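Local coordinates for protein phytase (Citrobacter braakii, PDB 3ZHC) that belongs to branch 2 of the histidine phosphatase superfamily, enzymes of an alpha/beta fold, and carries five disulfides, at residues V33-R38 against E353-K358; S78-Y83 against S372-T377. The protein carries 2 engineered substitutions. All coordinates share one frame; numbering follows the deposited sequence. Where two conformers were deposited one is given.

Contact 1: V33-R38 against E353-K358; sequences VVIVSR and ELVFEK
Ile35 and Glu353 sit diagonally across two antiparallel strands, and their side chains cross at a slant. The CG2 methyl of Ile35 rests 3.6 Å from CG of Glu353, placed there because it stands anti to the backbone N while CG1 takes the other branch (chi1 -63°). CG1 runs alongside Val355, whose CG2 it meets. Farther along this face, CG1 of Val33 lies 3.7 Å from CG1 of Val355, and CG2 of Val33 lies beside CG of Glu357, the two side chains pointing the same way. The extended chain of Glu353 lays its carboxylate alongside the isoleucine: OE1 accepts a bond from Gln84 of helix 71-90, and OE2 accepts a hydrogen bond from a water 2.6 Å away, which also donates to OG of Ser37. That hydroxyl in turn donates to Arg38 O, 2.8 Å from Ser37 OG. On the other face, the Phe356 ring brings its edge to Val34 O, with CD1 3.7 Å from that oxygen, and Val34 and Phe356 both touch Ile296 of helix 282-301. The backbone pairs are nearly straight: Phe356 N donates to Val34 O over 2.8 Å at 173°. Strand 28-38 also bonds to parallel strand 318-323, so this antiparallel pairing lies inside the mixed sheet, covered by helices on both faces, of the alpha/beta histidine phosphatase fold.

Contact 2: S78-Y83 against S372-T377; sequences SELGQY and SFVYQT
Leu80 and Gln376 carry most of this helix-on-sheet packing in the alpha/beta core of the histidine phosphatase fold, where helix 71-90 covers one face of the central sheet at the end of strand 366-375. The branched end of the leucine lies aslant the glutamine amide. CD1 of Leu80 is 3.6 Å from OE1 of Gln376, while CD2 of Leu80 lies 3.9 Å from CG of Gln376. The glutamine is bent at chi2 (144°), and its NE2 donates to Leu76 O, one turn before Leu80. The bond ties the amide nitrogen of this buried side chain to the helix backbone, while OE1 and CD lie against the leucine. Val374, two residues earlier and still within the strand, offers CG1 to both Leu80 and Tyr83. The methyl is 4.3 Å from CD2 of Leu80 and approaches the tyrosine ring obliquely, a looser packing than that of the glutamine. Leu80 also touches Glu353 of strand 353-361, and Leu387 and Ala393 from loops. Glu79 takes part through the base of its side chain, its OE1 being bonded to Leu387 N; across the contact, CB of Glu79 stands 3.8 Å from NE2 of Gln376.

Both contacts are buried and belong to the same central sheet, but they join different elements. Contact 1 pairs two strands within the sheet through backbone bonds, with side chains packing on both faces; contact 2 lays a helix on the sheet, and the packing is made mainly by side chains across a wider separation. Strands 353-361 and 366-375 follow each other in the chain and are antiparallel neighbours, so the contacts meet directly: Glu353 N lies 2.7 Å from Val374 O, a probable hydrogen bond. Helix 71-90 serves both, through Gln84, Trp87 and Phe88 at contact 1, and through Leu80, which also reaches Glu353, at contact 2, which has the smaller buried area.

Contact 1: V33-R38 against E353-K358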
loop_
_atom_site.group_PDB
_atom_site.type_symbol
_atom_site.label_atom_id
_atom_site.label_comp_id
_atom_site.label_asym_id
_atom_site.label_seq_id
_atom_site.Cartn_x
_atom_site.Cartn_y
_atom_site.Cartn_z
ATOM N N VAL B 33 -11.837 27.703 5.657
ATOM C CA VAL B 33 -11.830 26.264 5.377
ATOM C C VAL B 33 -12.913 25.898 4.358
ATOM O O VAL B 33 -14.012 26.425 4.389
ATOM C CB VAL B 33 -11.996 25.387 6.678
ATOM C CG1 VAL B 33 -12.062 23.866 6.344
ATOM C CG2 VAL B 33 -10.866 25.651 7.664
ATOM N N VAL B 34 -12.568 25.002 3.447
ATOM C CA VAL B 34 -13.532 24.401 2.546
ATOM C C VAL B 34 -13.424 22.918 2.785
ATOM O O VAL B 34 -12.331 22.382 2.787
ATOM C CB VAL B 34 -13.282 24.725 1.074
ATOM C CG1 VAL B 34 -14.347 24.036 0.180
ATOM C CG2 VAL B 34 -13.307 26.212 0.841
ATOM N N ILE B 35 -14.572 22.266 3.007
ATOM C CA ILE B 35 -14.652 20.827 3.183
ATOM C C ILE B 35 -15.483 20.260 2.062
ATOM O O ILE B 35 -16.604 20.720 1.844
ATOM C CB ILE B 35 -15.299 20.441 4.536
ATOM C CG1 ILE B 35 -14.445 20.929 5.706
ATOM C CG2 ILE B 35 -15.507 18.899 4.638
ATOM C CD1 ILE B 35 -15.080 20.684 7.118
ATOM N N VAL B 36 -14.927 19.280 1.331
ATOM C CA VAL B 36 -15.694 18.486 0.377
ATOM C C VAL B 36 -15.865 17.134 1.075
ATOM O O VAL B 36 -14.886 16.393 1.263
ATOM C CB VAL B 36 -15.004 18.307 -0.964
ATOM C CG1 VAL B 36 -15.858 17.451 -1.868
ATOM C CG2 VAL B 36 -14.756 19.637 -1.609
ATOM N N SER B 37 -17.099 16.825 1.465
ATOM C CA SER B 37 -17.418 15.591 2.203
ATOM C C SER B 37 -18.218 14.628 1.373
ATOM O O SER B 37 -19.123 15.039 0.615
ATOM C CB SER B 37 -18.231 15.922 3.447
ATOM O OG SER B 37 -18.548 14.751 4.209
ATOM N N ARG B 38 -17.887 13.345 1.506
ATOM C CA ARG B 38 -18.727 12.291 1.015
ATOM C C ARG B 38 -19.865 12.188 2.007
ATOM O O ARG B 38 -19.686 12.419 3.224
ATOM C CB ARG B 38 -18.011 10.925 0.964
ATOM C CG ARG B 38 -18.894 9.788 0.406
ATOM C CD ARG B 38 -18.294 8.446 0.523
ATOM N NE ARG B 38 -19.234 7.418 0.081
ATOM C CZ ARG B 38 -19.057 6.089 0.202
ATOM N NH1 ARG B 38 -17.949 5.567 0.748
ATOM N NH2 ARG B 38 -20.008 5.266 -0.240
ATOM N N GLU B 353 -13.743 13.442 4.621
ATOM C CA GLU B 353 -13.650 14.858 4.287
ATOM C C GLU B 353 -12.312 15.214 3.739
ATOM O O GLU B 353 -11.306 14.917 4.350
ATOM C CB GLU B 353 -13.887 15.689 5.533
ATOM C CG GLU B 353 -15.266 15.576 6.086
ATOM C CD GLU B 353 -15.463 16.366 7.382
ATOM O OE1 GLU B 353 -14.490 17.004 7.865
ATOM O OE2 GLU B 353 -16.592 16.341 7.914
ATOM N N LEU B 354 -12.317 15.863 2.568
ATOM C CA LEU B 354 -11.137 16.433 1.977
ATOM C C LEU B 354 -11.218 17.888 2.464
ATOM O O LEU B 354 -12.172 18.608 2.144
ATOM C CB LEU B 354 -11.176 16.284 0.479
ATOM C CG LEU B 354 -9.933 16.578 -0.358
ATOM C CD1 LEU B 354 -8.661 15.880 0.179
ATOM C CD2 LEU B 354 -10.185 16.183 -1.826
ATOM N N VAL B 355 -10.228 18.307 3.257
ATOM C CA VAL B 355 -10.250 19.618 3.933
ATOM C C VAL B 355 -9.179 20.547 3.360
ATOM O O VAL B 355 -8.008 20.213 3.384
ATOM C CB VAL B 355 -10.050 19.442 5.468
ATOM C CG1 VAL B 355 -10.080 20.776 6.182
ATOM C CG2 VAL B 355 -11.118 18.517 6.036
ATOM N N PHE B 356 -9.610 21.702 2.852
ATOM C CA PHE B 356 -8.735 22.733 2.308
ATOM C C PHE B 356 -8.743 23.891 3.311
ATOM O O PHE B 356 -9.767 24.550 3.482
ATOM C CB PHE B 356 -9.223 23.189 0.935
ATOM C CG PHE B 356 -9.288 22.082 -0.089
ATOM C CD1 PHE B 356 -10.433 21.273 -0.199
ATOM C CD2 PHE B 356 -8.216 21.840 -0.948
ATOM C CE1 PHE B 356 -10.498 20.225 -1.166
ATOM C CE2 PHE B 356 -8.274 20.804 -1.912
ATOM C CZ PHE B 356 -9.420 19.998 -2.011
ATOM N N GLU B 357 -7.598 24.117 3.968
ATOM C CA GLU B 357 -7.433 25.140 5.006
ATOM C C GLU B 357 -6.584 26.303 4.518
ATOM O O GLU B 357 -5.522 26.083 3.992
ATOM C CB GLU B 357 -6.747 24.530 6.222
ATOM C CG GLU B 357 -7.571 23.493 6.976
ATOM C CD GLU B 357 -6.743 22.666 7.949
ATOM O OE1 GLU B 357 -5.571 23.012 8.216
ATOM O OE2 GLU B 357 -7.267 21.656 8.453
ATOM N N LYS B 358 -7.076 27.537 4.705
ATOM C CA LYS B 358 -6.326 28.764 4.383
ATOM C C LYS B 358 -5.710 29.307 5.677
ATOM O O LYS B 358 -6.437 29.753 6.575
ATOM C CB LYS B 358 -7.211 29.816 3.739
ATOM C CG LYS B 358 -6.455 31.075 3.251
ATOM C CD LYS B 358 -7.405 32.015 2.578
ATOM C CE LYS B 358 -6.751 33.276 2.162
ATOM N NZ LYS B 358 -7.774 34.282 1.682
HETATM O O HOH W 1 -18.127 14.577 6.872
#

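Contact 2: S78-Y83 against S372-T377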
loop_
_atom_site.group_PDB
_atom_site.type_symbol
_atom_site.label_atom_id
_atom_site.label_comp_id
_atom_site.label_asym_id
_atom_site.label_seq_id
_atom_site.Cartn_x
_atom_site.Cartn_y
_atom_site.Cartn_z
ATOM N N SER B 78 -22.442 13.747 12.410
ATOM C CA SER B 78 -22.566 14.733 13.511
ATOM C C SER B 78 -21.345 14.661 14.433
ATOM O O SER B 78 -20.922 15.667 14.963
ATOM C CB SER B 78 -23.876 14.550 14.304
ATOM O OG SER B 78 -23.894 13.323 15.018
ATOM N N GLU B 79 -20.784 13.450 14.612
ATOM C CA GLU B 79 -19.539 13.282 15.384
ATOM C C GLU B 79 -18.371 14.027 14.730
ATOM O O GLU B 79 -17.557 14.618 15.432
ATOM C CB GLU B 79 -19.163 11.795 15.568
ATOM C CG GLU B 79 -20.040 11.040 16.563
ATOM C CD GLU B 79 -19.945 11.585 17.981
ATOM O OE1 GLU B 79 -18.927 12.229 18.334
ATOM O OE2 GLU B 79 -20.892 11.373 18.741
ATOM N N LEU B 80 -18.290 13.985 13.391
ATOM C CA LEU B 80 -17.283 14.771 12.659
ATOM C C LEU B 80 -17.580 16.270 12.803
ATOM O O LEU B 80 -16.673 17.048 13.021
ATOM C CB LEU B 80 -17.194 14.368 11.174
ATOM C CG LEU B 80 -16.621 12.977 10.895
ATOM C CD1 LEU B 80 -16.702 12.672 9.435
ATOM C CD2 LEU B 80 -15.155 12.843 11.407
ATOM N N GLY B 81 -18.859 16.649 12.683
ATOM C CA GLY B 81 -19.296 18.055 12.874
ATOM C C GLY B 81 -18.900 18.581 14.245
ATOM O O GLY B 81 -18.418 19.708 14.370
ATOM N N GLN B 82 -19.104 17.736 15.259
ATOM C CA GLN B 82 -18.753 18.016 16.657
ATOM C C GLN B 82 -17.246 18.174 16.808
ATOM O O GLN B 82 -16.788 19.156 17.394
ATOM C CB GLN B 82 -19.328 16.895 17.570
ATOM C CG GLN B 82 -18.809 16.809 19.002
ATOM C CD GLN B 82 -19.563 15.732 19.797
ATOM O OE1 GLN B 82 -20.762 15.897 20.099
ATOM N NE2 GLN B 82 -18.860 14.613 20.145
ATOM N N TYR B 83 -16.477 17.209 16.277
ATOM C CA TYR B 83 -14.989 17.291 16.297
ATOM C C TYR B 83 -14.503 18.558 15.588
ATOM O O TYR B 83 -13.636 19.263 16.113
ATOM C CB TYR B 83 -14.335 16.043 15.675
ATOM C CG TYR B 83 -12.850 16.196 15.340
ATOM C CD1 TYR B 83 -11.869 16.059 16.327
ATOM C CD2 TYR B 83 -12.427 16.478 14.023
ATOM C CE1 TYR B 83 -10.489 16.202 16.020
ATOM C CE2 TYR B 83 -11.053 16.622 13.711
ATOM C CZ TYR B 83 -10.096 16.481 14.726
ATOM O OH TYR B 83 -8.757 16.617 14.432
ATOM N N SER B 372 -5.908 18.270 3.885
ATOM C CA SER B 372 -5.995 17.107 4.766
ATOM C C SER B 372 -7.157 16.219 4.398
ATOM O O SER B 372 -8.075 16.644 3.697
ATOM C CB SER B 372 -6.184 17.566 6.213
ATOM O OG SER B 372 -5.097 18.346 6.636
ATOM N N PHE B 373 -7.109 14.973 4.869
ATOM C CA PHE B 373 -8.259 14.076 4.764
ATOM C C PHE B 373 -8.687 13.692 6.176
ATOM O O PHE B 373 -7.947 13.022 6.872
ATOM C CB PHE B 373 -8.008 12.830 3.900
ATOM C CG PHE B 373 -9.298 12.202 3.412
ATOM C CD1 PHE B 373 -9.999 11.312 4.202
ATOM C CD2 PHE B 373 -9.828 12.544 2.152
ATOM C CE1 PHE B 373 -11.210 10.749 3.743
ATOM C CE2 PHE B 373 -11.030 11.988 1.697
ATOM C CZ PHE B 373 -11.716 11.095 2.489
ATOM N N VAL B 374 -9.888 14.142 6.580
ATOM C CA VAL B 374 -10.465 13.849 7.912
ATOM C C VAL B 374 -11.550 12.767 7.755
ATOM O O VAL B 374 -12.438 12.884 6.902
ATOM C CB VAL B 374 -11.025 15.118 8.577
ATOM C CG1 VAL B 374 -11.684 14.797 9.899
ATOM C CG2 VAL B 374 -9.910 16.129 8.773
ATOM N N TYR B 375 -11.460 11.727 8.589
ATOM C CA TYR B 375 -12.309 10.545 8.487
ATOM C C TYR B 375 -12.417 9.815 9.826
ATOM O O TYR B 375 -11.718 10.151 10.776
ATOM C CB TYR B 375 -11.690 9.589 7.475
ATOM C CG TYR B 375 -10.405 8.939 7.996
ATOM C CD1 TYR B 375 -9.186 9.670 8.075
ATOM C CD2 TYR B 375 -10.403 7.604 8.430
ATOM C CE1 TYR B 375 -8.003 9.059 8.571
ATOM C CE2 TYR B 375 -9.230 6.989 8.925
ATOM C CZ TYR B 375 -8.043 7.712 8.993
ATOM O OH TYR B 375 -6.932 7.108 9.468
ATOM N N GLN B 376 -13.297 8.813 9.872
ATOM C CA GLN B 376 -13.428 7.909 11.013
ATOM C C GLN B 376 -12.945 6.564 10.605
ATOM O O GLN B 376 -13.249 6.104 9.482
ATOM C CB GLN B 376 -14.879 7.788 11.442
ATOM C CG GLN B 376 -15.419 9.046 12.143
ATOM C CD GLN B 376 -16.855 9.328 11.810
ATOM O OE1 GLN B 376 -17.217 9.365 10.652
ATOM N NE2 GLN B 376 -17.685 9.549 12.831
ATOM N N THR B 377 -12.192 5.897 11.491
ATOM C CA THR B 377 -11.786 4.515 11.250
ATOM C C THR B 377 -13.045 3.642 11.227
ATOM O O THR B 377 -14.099 4.041 11.757
ATOM C CB THR B 377 -10.791 3.980 12.310
ATOM O OG1 THR B 377 -11.365 4.069 13.613
ATOM C CG2 THR B 377 -9.487 4.779 12.286
#